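Local coordinates for protein enoyl-CoA hydratase (Thermus thermophilus, PDB 1WZ8) that probably hydrates the double bond of 2-enoyl-CoA thioesters reversibly to 3-hydroxyacyl-CoA, as a hexameric member of the crotonase family, at residues Leu86-Leu98 and Leu229-Phe243. Sequence-based numbering, arbitrary orientation.
Sequences LLRVFWEARDLVL and LPHFELSLALEFLGF
The F90 ring carries L236 CD2 over one face, 4.0 Å from the ring centroid in a CH-pi contact, while A237 N lies at its edge near the ring plane. F90 in turn points its edge at a face of F240 in a T-shaped pair, centroids 5.6 Å apart and planes at 83°. At the rim of F240, near its plane, sits the carbonyl oxygen L86 O, 3.2 Å from F240 CE2; on the side of the ring away from F90, L86 CD1 stands above the rim, 3.4 Å from F240 CD2, and also reaches F243. With CG anti to the backbone N (chi1 175°), F90 swings across to helix 229-241 and enters as a knob the hole formed by E233, L236, A237 and F240. The two helices run roughly antiparallel (146°), and the axes of the two segments approach to 10.7 Å, within the crotonase fold; M79 of helix 73-81 covers the F240 end and L154 of helix 152-155 the F232 end. There V97 CG2 meets F232 CZ obliquely at 4.1 Å, and L98 CD2 touches L229 CD2 at 3.5 Å. Beside this apolar seam the extended R94 chain brings NE to E233 OE2 in a salt bridge, although the position of OE2 is somewhat uncertain. L98 CD1 lies over the centre of one guanidinium face, 3.4 Å above it. The other carboxylate oxygen, E233 OE1, accepts hydrogen bonds from H219 and H223 of a neighbouring subunit.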
# COMPACT_ATOMS: atom_id res chain seq x y z
N LEU A 86 -5.75 30.26 3.78
CA LEU A 86 -5.20 29.02 4.32
C LEU A 86 -5.33 27.87 3.32
O LEU A 86 -4.36 27.16 3.06
CB LEU A 86 -5.89 28.66 5.63
CG LEU A 86 -5.30 27.45 6.37
CD1 LEU A 86 -3.88 27.79 6.81
CD2 LEU A 86 -6.15 27.10 7.57
N LEU A 87 -6.52 27.68 2.77
CA LEU A 87 -6.72 26.58 1.84
C LEU A 87 -6.07 26.79 0.48
O LEU A 87 -5.71 25.82 -0.19
CB LEU A 87 -8.21 26.27 1.68
CG LEU A 87 -8.79 25.33 2.75
CD1 LEU A 87 -8.14 23.96 2.61
CD2 LEU A 87 -8.56 25.90 4.15
N ARG A 88 -5.92 28.04 0.06
CA ARG A 88 -5.27 28.24 -1.21
C ARG A 88 -3.81 27.88 -1.08
O ARG A 88 -3.22 27.24 -1.94
CB ARG A 88 -5.42 29.71 -1.60
CG ARG A 88 -4.53 30.10 -2.78
CD ARG A 88 -4.20 31.60 -2.79
NE ARG A 88 -2.95 31.86 -2.06
CZ ARG A 88 -2.95 32.88 -1.19
NH1 ARG A 88 -4.04 33.60 -1.00
NH2 ARG A 88 -1.84 33.17 -0.51
N VAL A 89 -3.20 28.24 0.04
CA VAL A 89 -1.81 27.89 0.31
C VAL A 89 -1.67 26.38 0.53
O VAL A 89 -0.62 25.80 0.23
CB VAL A 89 -1.26 28.67 1.53
CG1 VAL A 89 0.16 28.22 1.86
CG2 VAL A 89 -1.27 30.15 1.23
N PHE A 90 -2.73 25.75 1.04
CA PHE A 90 -2.69 24.30 1.26
C PHE A 90 -2.35 23.61 -0.06
O PHE A 90 -1.42 22.80 -0.13
CB PHE A 90 -4.06 23.80 1.75
CG PHE A 90 -4.14 22.30 1.88
CD1 PHE A 90 -3.64 21.66 3.01
CD2 PHE A 90 -4.69 21.54 0.86
CE1 PHE A 90 -3.69 20.27 3.12
CE2 PHE A 90 -4.75 20.15 0.95
CZ PHE A 90 -4.24 19.51 2.09
N TRP A 91 -3.10 23.93 -1.11
CA TRP A 91 -2.85 23.32 -2.40
C TRP A 91 -1.53 23.77 -3.02
O TRP A 91 -0.91 23.01 -3.77
CB TRP A 91 -4.03 23.59 -3.33
CG TRP A 91 -5.27 22.90 -2.83
CD1 TRP A 91 -6.37 23.49 -2.26
CD2 TRP A 91 -5.49 21.49 -2.77
NE1 TRP A 91 -7.26 22.53 -1.85
CE2 TRP A 91 -6.75 21.29 -2.15
CE3 TRP A 91 -4.75 20.37 -3.17
CZ2 TRP A 91 -7.28 20.02 -1.93
CZ3 TRP A 91 -5.28 19.10 -2.95
CH2 TRP A 91 -6.54 18.94 -2.34
N GLU A 92 -1.09 24.98 -2.70
CA GLU A 92 0.19 25.47 -3.21
C GLU A 92 1.33 24.66 -2.60
O GLU A 92 2.28 24.26 -3.29
CB GLU A 92 0.38 26.95 -2.86
CG GLU A 92 -0.43 27.90 -3.71
CD GLU A 92 -0.30 29.34 -3.23
OE1 GLU A 92 0.68 29.65 -2.53
OE2 GLU A 92 -1.19 30.15 -3.57
N ALA A 93 1.24 24.43 -1.29
CA ALA A 93 2.26 23.67 -0.56
C ALA A 93 2.34 22.27 -1.13
O ALA A 93 3.42 21.71 -1.31
CB ALA A 93 1.91 23.62 0.92
N ARG A 94 1.18 21.69 -1.41
CA ARG A 94 1.14 20.34 -1.97
C ARG A 94 1.84 20.32 -3.33
O ARG A 94 2.60 19.40 -3.63
CB ARG A 94 -0.32 19.88 -2.12
CG ARG A 94 -0.50 18.56 -2.87
CD ARG A 94 -1.98 18.15 -2.85
NE ARG A 94 -2.26 16.94 -3.63
CZ ARG A 94 -2.34 16.91 -4.96
NH1 ARG A 94 -2.15 18.01 -5.67
NH2 ARG A 94 -2.61 15.76 -5.57
N ASP A 95 1.59 21.35 -4.14
CA ASP A 95 2.20 21.43 -5.47
C ASP A 95 3.67 21.80 -5.47
O ASP A 95 4.40 21.49 -6.41
CB ASP A 95 1.42 22.41 -6.36
CG ASP A 95 0.07 21.86 -6.79
OD1 ASP A 95 -0.03 20.64 -7.04
OD2 ASP A 95 -0.90 22.64 -6.89
N LEU A 96 4.12 22.48 -4.41
CA LEU A 96 5.52 22.87 -4.32
C LEU A 96 6.39 21.62 -4.29
O LEU A 96 7.53 21.64 -4.73
CB LEU A 96 5.77 23.70 -3.06
CG LEU A 96 7.17 24.30 -2.91
CD1 LEU A 96 7.45 25.29 -4.04
CD2 LEU A 96 7.27 25.02 -1.57
N VAL A 97 5.82 20.53 -3.78
CA VAL A 97 6.53 19.26 -3.69
C VAL A 97 6.21 18.34 -4.88
O VAL A 97 7.10 17.77 -5.50
CB VAL A 97 6.19 18.53 -2.36
CG1 VAL A 97 6.81 17.14 -2.34
CG2 VAL A 97 6.71 19.35 -1.19
N LEU A 98 4.93 18.21 -5.20
CA LEU A 98 4.51 17.35 -6.30
C LEU A 98 4.89 17.92 -7.66
O LEU A 98 5.12 17.18 -8.61
CB LEU A 98 3.01 17.10 -6.25
CG LEU A 98 2.50 16.42 -4.97
CD1 LEU A 98 1.01 16.15 -5.10
CD2 LEU A 98 3.26 15.12 -4.76
N LEU A 229 1.42 9.49 -0.67
CA LEU A 229 0.84 10.81 -0.79
C LEU A 229 -0.19 11.07 0.32
O LEU A 229 -0.23 12.16 0.88
CB LEU A 229 0.19 11.00 -2.16
CG LEU A 229 0.68 12.24 -2.90
CD1 LEU A 229 0.36 13.48 -2.07
CD2 LEU A 229 2.17 12.15 -3.16
N PRO A 230 -1.04 10.07 0.63
CA PRO A 230 -2.01 10.32 1.70
C PRO A 230 -1.29 10.67 3.00
O PRO A 230 -1.72 11.56 3.74
CB PRO A 230 -2.77 8.99 1.78
CG PRO A 230 -2.75 8.52 0.35
CD PRO A 230 -1.32 8.79 -0.05
N HIS A 231 -0.19 9.97 3.27
CA HIS A 231 0.60 10.22 4.48
C HIS A 231 1.05 11.68 4.49
O HIS A 231 0.99 12.36 5.51
CB HIS A 231 1.84 9.32 4.50
CG HIS A 231 1.53 7.86 4.52
ND1 HIS A 231 0.79 7.24 3.55
CD2 HIS A 231 1.90 6.89 5.39
CE1 HIS A 231 0.71 5.94 3.81
NE2 HIS A 231 1.38 5.70 4.92
N PHE A 232 1.52 12.14 3.33
CA PHE A 232 2.01 13.51 3.20
C PHE A 232 0.88 14.53 3.36
O PHE A 232 0.97 15.44 4.18
CB PHE A 232 2.67 13.69 1.83
CG PHE A 232 2.94 15.12 1.45
CD1 PHE A 232 3.55 15.99 2.35
CD2 PHE A 232 2.59 15.60 0.20
CE1 PHE A 232 3.81 17.32 2.00
CE2 PHE A 232 2.84 16.93 -0.16
CZ PHE A 232 3.46 17.78 0.75
N GLU A 233 -0.19 14.36 2.60
CA GLU A 233 -1.30 15.29 2.68
C GLU A 233 -1.94 15.35 4.06
O GLU A 233 -2.42 16.41 4.48
CB GLU A 233 -2.33 14.96 1.60
CG GLU A 233 -1.82 15.35 0.21
CD GLU A 233 -2.71 14.88 -0.90
OE1 GLU A 233 -3.91 14.66 -0.64
OE2 GLU A 233 -2.21 14.75 -2.04
N LEU A 234 -1.96 14.23 4.77
CA LEU A 234 -2.51 14.21 6.11
C LEU A 234 -1.62 15.08 7.00
O LEU A 234 -2.11 15.87 7.81
CB LEU A 234 -2.56 12.79 6.67
CG LEU A 234 -2.79 12.70 8.19
CD1 LEU A 234 -4.15 13.29 8.56
CD2 LEU A 234 -2.69 11.26 8.64
N SER A 235 -0.30 14.96 6.84
CA SER A 235 0.59 15.77 7.67
C SER A 235 0.42 17.25 7.35
O SER A 235 0.51 18.10 8.24
CB SER A 235 2.06 15.36 7.48
OG SER A 235 2.56 15.79 6.23
N LEU A 236 0.18 17.56 6.08
CA LEU A 236 -0.01 18.94 5.65
C LEU A 236 -1.32 19.47 6.24
O LEU A 236 -1.38 20.60 6.75
CB LEU A 236 -0.07 19.01 4.12
CG LEU A 236 -0.15 20.39 3.44
CD1 LEU A 236 1.08 21.22 3.78
CD2 LEU A 236 -0.26 20.20 1.93
N ALA A 237 -2.36 18.65 6.20
CA ALA A 237 -3.66 19.05 6.75
C ALA A 237 -3.57 19.28 8.25
O ALA A 237 -4.14 20.24 8.78
CB ALA A 237 -4.72 17.99 6.43
N LEU A 238 -2.86 18.39 8.95
CA LEU A 238 -2.72 18.54 10.40
C LEU A 238 -1.95 19.82 10.71
O LEU A 238 -2.26 20.52 11.67
CB LEU A 238 -1.99 17.33 11.01
CG LEU A 238 -2.81 16.04 11.07
CD1 LEU A 238 -1.94 14.90 11.55
CD2 LEU A 238 -4.01 16.24 12.01
N GLU A 239 -0.95 20.13 9.89
CA GLU A 239 -0.18 21.35 10.09
C GLU A 239 -1.09 22.56 9.95
O GLU A 239 -1.07 23.47 10.78
CB GLU A 239 0.93 21.48 9.05
CG GLU A 239 1.76 22.75 9.23
CD GLU A 239 2.63 23.07 8.04
OE1 GLU A 239 3.06 22.14 7.32
OE2 GLU A 239 2.92 24.27 7.82
N PHE A 240 -1.90 22.58 8.90
CA PHE A 240 -2.80 23.71 8.68
C PHE A 240 -3.89 23.80 9.74
O PHE A 240 -4.40 24.89 10.02
CB PHE A 240 -3.37 23.65 7.26
CG PHE A 240 -2.40 24.13 6.20
CD1 PHE A 240 -1.07 23.73 6.22
CD2 PHE A 240 -2.81 25.01 5.21
CE1 PHE A 240 -0.15 24.21 5.27
CE2 PHE A 240 -1.91 25.50 4.25
CZ PHE A 240 -0.58 25.09 4.29
N LEU A 241 -4.26 22.68 10.35
CA LEU A 241 -5.26 22.73 11.40
C LEU A 241 -4.63 23.47 12.58
O LEU A 241 -5.32 24.09 13.39
CB LEU A 241 -5.69 21.33 11.82
CG LEU A 241 -6.81 20.73 10.98
CD1 LEU A 241 -6.93 19.23 11.27
CD2 LEU A 241 -8.12 21.45 11.30
N GLY A 242 -3.30 23.39 12.67
CA GLY A 242 -2.60 24.05 13.76
C GLY A 242 -2.51 25.56 13.63
O GLY A 242 -2.13 26.24 14.58
N PHE A 243 -2.85 26.09 12.46
CA PHE A 243 -2.78 27.53 12.26
C PHE A 243 -3.79 28.32 13.09
O PHE A 243 -3.64 29.53 13.26
CB PHE A 243 -2.93 27.87 10.77
CG PHE A 243 -1.61 27.95 10.05
CD1 PHE A 243 -0.78 26.84 9.96
CD2 PHE A 243 -1.17 29.16 9.50
CE1 PHE A 243 0.46 26.91 9.34
CE2 PHE A 243 0.07 29.25 8.88
CZ PHE A 243 0.89 28.12 8.80